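Local coordinates for protein beta-lactamase OXA-2 (Salmonella typhimurium, PDB 1K38) that hydrolyses the amide bond of beta-lactam antibiotics, including oxacillin, as a class D serine beta-lactamase and so confers antibiotic resistance, at residues P56-A61 with R170-L175; R97-W102 with A188-E193. One frame throughout, in Å; residues are numbered along the deposited sequence.

Contact 1: P56-A61 with R170-L175; sequences PHTLFA and RLVKDL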
loop_
_atom_site.group_PDB
_atom_site.type_symbol
_atom_site.label_atom_id
_atom_site.label_comp_id
_atom_site.label_asym_id
_atom_site.label_seq_id
_atom_site.Cartn_x
_atom_site.Cartn_y
_atom_site.Cartn_z
ATOM N N PRO A 56 -10.993 -0.871 -12.265
ATOM C CA PRO A 56 -11.808 0.313 -12.558
ATOM C C PRO A 56 -13.196 0.265 -11.915
ATOM O O PRO A 56 -13.753 1.304 -11.558
ATOM C CB PRO A 56 -11.875 0.327 -14.089
ATOM C CG PRO A 56 -11.721 -1.126 -14.453
ATOM C CD PRO A 56 -10.628 -1.570 -13.512
ATOM N N HIS A 57 -13.747 -0.936 -11.749
ATOM C CA HIS A 57 -15.083 -1.072 -11.167
ATOM C C HIS A 57 -15.130 -0.529 -9.740
ATOM O O HIS A 57 -16.136 0.050 -9.323
ATOM C CB HIS A 57 -15.531 -2.542 -11.190
ATOM C CG HIS A 57 -17.021 -2.723 -11.216
ATOM N ND1 HIS A 57 -17.618 -3.964 -11.275
ATOM C CD2 HIS A 57 -18.033 -1.820 -11.189
ATOM C CE1 HIS A 57 -18.933 -3.819 -11.284
ATOM N NE2 HIS A 57 -19.210 -2.528 -11.231
ATOM N N THR A 58 -14.049 -0.708 -8.986
ATOM C CA THR A 58 -14.013 -0.200 -7.619
ATOM C C THR A 58 -14.094 1.326 -7.664
ATOM O O THR A 58 -14.736 1.944 -6.811
ATOM C CB THR A 58 -12.726 -0.632 -6.880
ATOM O OG1 THR A 58 -12.665 -2.064 -6.824
ATOM C CG2 THR A 58 -12.720 -0.087 -5.457
ATOM N N LEU A 59 -13.441 1.932 -8.655
ATOM C CA LEU A 59 -13.484 3.384 -8.810
ATOM C C LEU A 59 -14.927 3.791 -9.115
ATOM O O LEU A 59 -15.439 4.752 -8.541
ATOM C CB LEU A 59 -12.561 3.839 -9.945
ATOM C CG LEU A 59 -11.056 3.626 -9.753
ATOM C CD1 LEU A 59 -10.325 3.949 -11.048
ATOM C CD2 LEU A 59 -10.554 4.510 -8.617
ATOM N N PHE A 60 -15.582 3.058 -10.016
ATOM C CA PHE A 60 -16.975 3.350 -10.367
ATOM C C PHE A 60 -17.847 3.319 -9.116
ATOM O O PHE A 60 -18.643 4.228 -8.875
ATOM C CB PHE A 60 -17.548 2.301 -11.334
ATOM C CG PHE A 60 -16.920 2.287 -12.704
ATOM C CD1 PHE A 60 -15.780 3.030 -13.002
ATOM C CD2 PHE A 60 -17.472 1.484 -13.702
ATOM C CE1 PHE A 60 -15.201 2.970 -14.274
ATOM C CE2 PHE A 60 -16.901 1.420 -14.972
ATOM C CZ PHE A 60 -15.766 2.162 -15.258
ATOM N N ALA A 61 -17.703 2.247 -8.340
ATOM C CA ALA A 61 -18.480 2.040 -7.121
ATOM C C ALA A 61 -18.253 3.116 -6.064
ATOM O O ALA A 61 -19.201 3.570 -5.425
ATOM C CB ALA A 61 -18.175 0.660 -6.540
ATOM N N ARG A 170 -6.163 6.341 -4.966
ATOM C CA ARG A 170 -5.195 5.858 -3.986
ATOM C C ARG A 170 -5.719 4.625 -3.251
ATOM O O ARG A 170 -4.970 3.677 -3.008
ATOM C CB ARG A 170 -4.845 6.953 -2.980
ATOM C CG ARG A 170 -4.110 8.121 -3.602
ATOM C CD ARG A 170 -3.416 8.983 -2.552
ATOM N NE ARG A 170 -2.792 10.148 -3.176
ATOM C CZ ARG A 170 -1.734 10.101 -3.980
ATOM N NH1 ARG A 170 -1.145 8.941 -4.262
ATOM N NH2 ARG A 170 -1.292 11.217 -4.548
ATOM N N LEU A 171 -7.001 4.628 -2.898
ATOM C CA LEU A 171 -7.575 3.478 -2.216
ATOM C C LEU A 171 -7.479 2.239 -3.101
ATOM O O LEU A 171 -7.112 1.161 -2.628
ATOM C CB LEU A 171 -9.038 3.736 -1.840
ATOM C CG LEU A 171 -9.784 2.548 -1.217
ATOM C CD1 LEU A 171 -8.980 1.979 -0.051
ATOM C CD2 LEU A 171 -11.175 2.997 -0.753
ATOM N N VAL A 172 -7.804 2.377 -4.384
ATOM C CA VAL A 172 -7.731 1.225 -5.272
ATOM C C VAL A 172 -6.292 0.719 -5.395
ATOM O O VAL A 172 -6.061 -0.487 -5.378
ATOM C CB VAL A 172 -8.306 1.554 -6.672
ATOM C CG1 VAL A 172 -8.027 0.406 -7.640
ATOM C CG2 VAL A 172 -9.806 1.774 -6.567
ATOM N N LYS A 173 -5.322 1.624 -5.507
ATOM C CA LYS A 173 -3.929 1.184 -5.613
ATOM C C LYS A 173 -3.488 0.476 -4.337
ATOM O O LYS A 173 -2.639 -0.417 -4.372
ATOM C CB LYS A 173 -3.007 2.367 -5.939
ATOM C CG LYS A 173 -3.115 2.791 -7.398
ATOM C CD LYS A 173 -2.160 3.926 -7.762
ATOM C CE LYS A 173 -2.627 5.260 -7.203
ATOM N NZ LYS A 173 -1.760 6.389 -7.653
ATOM N N ASP A 174 -4.069 0.860 -3.208
ATOM C CA ASP A 174 -3.725 0.208 -1.958
ATOM C C ASP A 174 -4.359 -1.187 -1.918
ATOM O O ASP A 174 -3.726 -2.154 -1.498
ATOM C CB ASP A 174 -4.192 1.037 -0.765
ATOM C CG ASP A 174 -3.424 0.697 0.487
ATOM O OD1 ASP A 174 -2.447 1.417 0.828
ATOM O OD2 ASP A 174 -3.782 -0.318 1.105
ATOM N N LEU A 175 -5.603 -1.294 -2.374
ATOM C CA LEU A 175 -6.299 -2.581 -2.396
ATOM C C LEU A 175 -5.569 -3.598 -3.282
ATOM O O LEU A 175 -5.635 -4.806 -3.042
ATOM C CB LEU A 175 -7.743 -2.386 -2.887
ATOM C CG LEU A 175 -8.642 -1.544 -1.971
ATOM C CD1 LEU A 175 -9.965 -1.252 -2.669
ATOM C CD2 LEU A 175 -8.877 -2.286 -0.659
#
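CG2 of Val172 enters the angle between Thr58 and Leu59, touching a methyl of each. The Leu59 side chain lies roughly perpendicular to that of Val172, its CD2 pressed to CG2 of Val172 at 3.5 Å, a close fit for two methyls. Thr58 and Val172 instead run past one another head to tail, their CG2 atoms 3.6 Å apart. The same Thr58 methyl reaches CD1 of Leu175 at 4.1 Å, one turn further along the second helix. With CG2 anti to the backbone N, Thr58 turns its methyl to the second helix, while OG1 (chi1 -60°) stays beside the N and bonds to Tyr104 OH and to the backbone O of the carboxylated lysine at position 54. No hydrogen bond crosses between the segments, whose axes come within 9.7 Å at 140°. On the second helix, Arg170 pairs with Glu70, and Asp174 with Arg187, of the second subunit; Asp174 also meets Arg93 of its own chain. This is buried helix-helix packing of the serine beta-lactamase (transpeptidase-like) fold, close to the active site, the Thr58 side chain being about 10 Å from that of the predicted nucleophile Ser51.

Contact 2: R97-W102 with A188-E193; sequences RNSTVW and AKTGWE. With FMT (formic acid), chain C.
Lys189 brings its terminal amine up to the hydroxyl of Ser99, and NZ donates to Ser99 OG over 2.7 Å. The lysine leaves the strand with CG anti to the backbone N, then bends at chi2 (75°) and again at chi4 (71°), which curls the amine back beside its own chain. There NZ also donates to O of Thr190 at 2.9 Å, meeting that carbonyl at a C=O...N angle of 131° and tilted from its plane. These two bonds hold the amine between strand and serine. A formic acid molecule, probably from the crystallisation liquor, continues the polar network: Thr190 OG1 donates to its O2 at 2.7 Å, while the approach of Ser99 OG to the same oxygen, 2.4 Å, is so short that its exact geometry is doubtful. Arg228 NH1 binds the acid too, and CB of Trp192 lies 3.6 Å from its O1. Ser99 also touches Ser51, the predicted acyl-ester nucleophile; bonded to Thr190 and close to Ser99, the acid lies in what is probably the substrate pocket. Ser99 begins the Ser-X-Val motif of class D enzymes; Lys189, Thr190 and Gly191 form the Lys-Thr-Gly motif, inferred by similarity to bind substrate. Ser99 has positive phi as the C' residue of a Schellman motif that ends helix 92-97, just before helix 101-111 starts. Facing it, strand 184-192 runs between strands 177-181 and 196-205, with Arg228 reaching in from helix 226-238, so the cleft opens between the helices and the sheet.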
loop_
_atom_site.group_PDB
_atom_site.type_symbol
_atom_site.label_atom_id
_atom_site.label_comp_id
_atom_site.label_asym_id
_atom_site.label_seq_id
_atom_site.Cartn_x
_atom_site.Cartn_y
_atom_site.Cartn_z
ATOM N N ARG A 97 -8.948 -9.108 -3.268
ATOM C CA ARG A 97 -7.980 -10.188 -3.084
ATOM C C ARG A 97 -8.522 -11.545 -3.513
ATOM O O ARG A 97 -7.785 -12.376 -4.054
ATOM C CB ARG A 97 -7.552 -10.269 -1.616
ATOM C CG ARG A 97 -6.578 -9.184 -1.172
ATOM C CD ARG A 97 -6.282 -9.284 0.319
ATOM N NE ARG A 97 -5.173 -8.419 0.726
ATOM C CZ ARG A 97 -4.842 -8.178 1.993
ATOM N NH1 ARG A 97 -5.539 -8.729 2.980
ATOM N NH2 ARG A 97 -3.802 -7.398 2.274
ATOM N N ASN A 98 -9.810 -11.768 -3.274
ATOM C CA ASN A 98 -10.437 -13.047 -3.606
ATOM C C ASN A 98 -11.301 -13.041 -4.860
ATOM O O ASN A 98 -11.951 -14.043 -5.162
ATOM C CB ASN A 98 -11.288 -13.524 -2.426
ATOM C CG ASN A 98 -10.469 -13.770 -1.180
ATOM O OD1 ASN A 98 -9.654 -14.690 -1.133
ATOM N ND2 ASN A 98 -10.680 -12.947 -0.160
ATOM N N SER A 99 -11.312 -11.928 -5.589
ATOM C CA SER A 99 -12.127 -11.811 -6.798
ATOM C C SER A 99 -13.562 -12.227 -6.482
ATOM O O SER A 99 -14.174 -13.013 -7.209
ATOM C CB SER A 99 -11.566 -12.693 -7.915
ATOM O OG SER A 99 -10.308 -12.212 -8.350
ATOM N N THR A 100 -14.091 -11.682 -5.392
ATOM C CA THR A 100 -15.448 -11.993 -4.960
ATOM C C THR A 100 -16.440 -11.264 -5.849
ATOM O O THR A 100 -16.863 -10.141 -5.568
ATOM C CB THR A 100 -15.653 -11.594 -3.493
ATOM O OG1 THR A 100 -14.599 -12.159 -2.702
ATOM C CG2 THR A 100 -16.987 -12.116 -2.985
ATOM N N VAL A 101 -16.814 -11.931 -6.933
ATOM C CA VAL A 101 -17.725 -11.366 -7.910
ATOM C C VAL A 101 -19.075 -10.887 -7.382
ATOM O O VAL A 101 -19.551 -9.828 -7.801
ATOM C CB VAL A 101 -17.971 -12.367 -9.063
ATOM C CG1 VAL A 101 -18.844 -11.728 -10.135
ATOM C CG2 VAL A 101 -16.635 -12.820 -9.652
ATOM N N TRP A 102 -19.697 -11.631 -6.468
ATOM C CA TRP A 102 -21.008 -11.206 -5.988
ATOM C C TRP A 102 -21.035 -9.815 -5.370
ATOM O O TRP A 102 -22.056 -9.134 -5.430
ATOM C CB TRP A 102 -21.634 -12.231 -5.025
ATOM C CG TRP A 102 -20.946 -12.464 -3.707
ATOM C CD1 TRP A 102 -20.104 -13.492 -3.394
ATOM C CD2 TRP A 102 -21.120 -11.708 -2.500
ATOM N NE1 TRP A 102 -19.752 -13.432 -2.066
ATOM C CE2 TRP A 102 -20.362 -12.346 -1.494
ATOM C CE3 TRP A 102 -21.848 -10.556 -2.170
ATOM C CZ2 TRP A 102 -20.310 -11.871 -0.176
ATOM C CZ3 TRP A 102 -21.796 -10.084 -0.856
ATOM C CH2 TRP A 102 -21.032 -10.744 0.120
ATOM N N ALA A 188 -1.192 -5.663 -8.057
ATOM C CA ALA A 188 -1.714 -6.403 -9.196
ATOM C C ALA A 188 -3.110 -6.959 -8.984
ATOM O O ALA A 188 -3.662 -6.896 -7.887
ATOM C CB ALA A 188 -0.756 -7.534 -9.535
ATOM N N LYS A 189 -3.674 -7.506 -10.056
ATOM C CA LYS A 189 -5.004 -8.100 -10.011
ATOM C C LYS A 189 -5.097 -9.243 -11.010
ATOM O O LYS A 189 -4.724 -9.096 -12.175
ATOM C CB LYS A 189 -6.072 -7.056 -10.347
ATOM C CG LYS A 189 -7.502 -7.578 -10.222
ATOM C CD LYS A 189 -7.912 -7.690 -8.759
ATOM C CE LYS A 189 -9.088 -8.640 -8.582
ATOM N NZ LYS A 189 -8.669 -10.056 -8.801
ATOM N N THR A 190 -5.595 -10.384 -10.546
ATOM C CA THR A 190 -5.768 -11.538 -11.414
ATOM C C THR A 190 -7.163 -11.529 -12.019
ATOM O O THR A 190 -8.062 -10.819 -11.552
ATOM C CB THR A 190 -5.630 -12.851 -10.638
ATOM O OG1 THR A 190 -6.537 -12.833 -9.529
ATOM C CG2 THR A 190 -4.218 -13.040 -10.138
ATOM N N GLY A 191 -7.331 -12.325 -13.066
ATOM C CA GLY A 191 -8.618 -12.450 -13.717
ATOM C C GLY A 191 -8.723 -13.809 -14.382
ATOM O O GLY A 191 -7.715 -14.357 -14.834
ATOM N N TRP A 192 -9.932 -14.367 -14.407
ATOM C CA TRP A 192 -10.188 -15.653 -15.057
ATOM C C TRP A 192 -11.673 -15.791 -15.340
ATOM O O TRP A 192 -12.495 -15.638 -14.440
ATOM C CB TRP A 192 -9.743 -16.831 -14.185
ATOM C CG TRP A 192 -9.920 -18.159 -14.876
ATOM C CD1 TRP A 192 -9.429 -18.516 -16.101
ATOM C CD2 TRP A 192 -10.622 -19.309 -14.378
ATOM N NE1 TRP A 192 -9.779 -19.811 -16.397
ATOM C CE2 TRP A 192 -10.511 -20.322 -15.359
ATOM C CE3 TRP A 192 -11.334 -19.581 -13.201
ATOM C CZ2 TRP A 192 -11.084 -21.590 -15.196
ATOM C CZ3 TRP A 192 -11.904 -20.843 -13.039
ATOM C CH2 TRP A 192 -11.774 -21.830 -14.033
ATOM N N GLU A 193 -12.021 -16.075 -16.589
ATOM C CA GLU A 193 -13.425 -16.243 -16.927
ATOM C C GLU A 193 -13.717 -17.623 -17.503
ATOM O O GLU A 193 -14.754 -17.835 -18.124
ATOM C CB GLU A 193 -13.888 -15.138 -17.884
ATOM C CG GLU A 193 -12.931 -14.798 -19.012
ATOM C CD GLU A 193 -12.727 -15.941 -19.976
ATOM O OE1 GLU A 193 -12.104 -16.946 -19.582
ATOM O OE2 GLU A 193 -13.197 -15.833 -21.129
HETATM C C FMT C . -9.386 -14.733 -10.927
HETATM O O1 FMT C . -8.369 -15.850 -10.984
HETATM O O2 FMT C . -9.074 -13.737 -9.792
#

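How the contacts relate
Contact 1 is wholly buried and apolar, methyl against methyl between two helices, whereas contact 2 is partly buried and polar, a lysine, two hydroxyls and a bound acid meeting across the cleft between helical region and sheet. No element is shared, but helix 92-97, whose last residue opens the 97-102 segment, also borders contact 1: its Met96 touches Thr58 and Leu175 there and Lys189 of contact 2. Their centres lie about 13 Å apart and their nearest atoms about 5 Å, without touching. Along the chain the segments alternate, and strand 184-192 follows helix 166-175 after one intervening strand. Of the two, the contact in the helical part is made of methyls, and the one in the active-site cleft of directed hydrogen bonds.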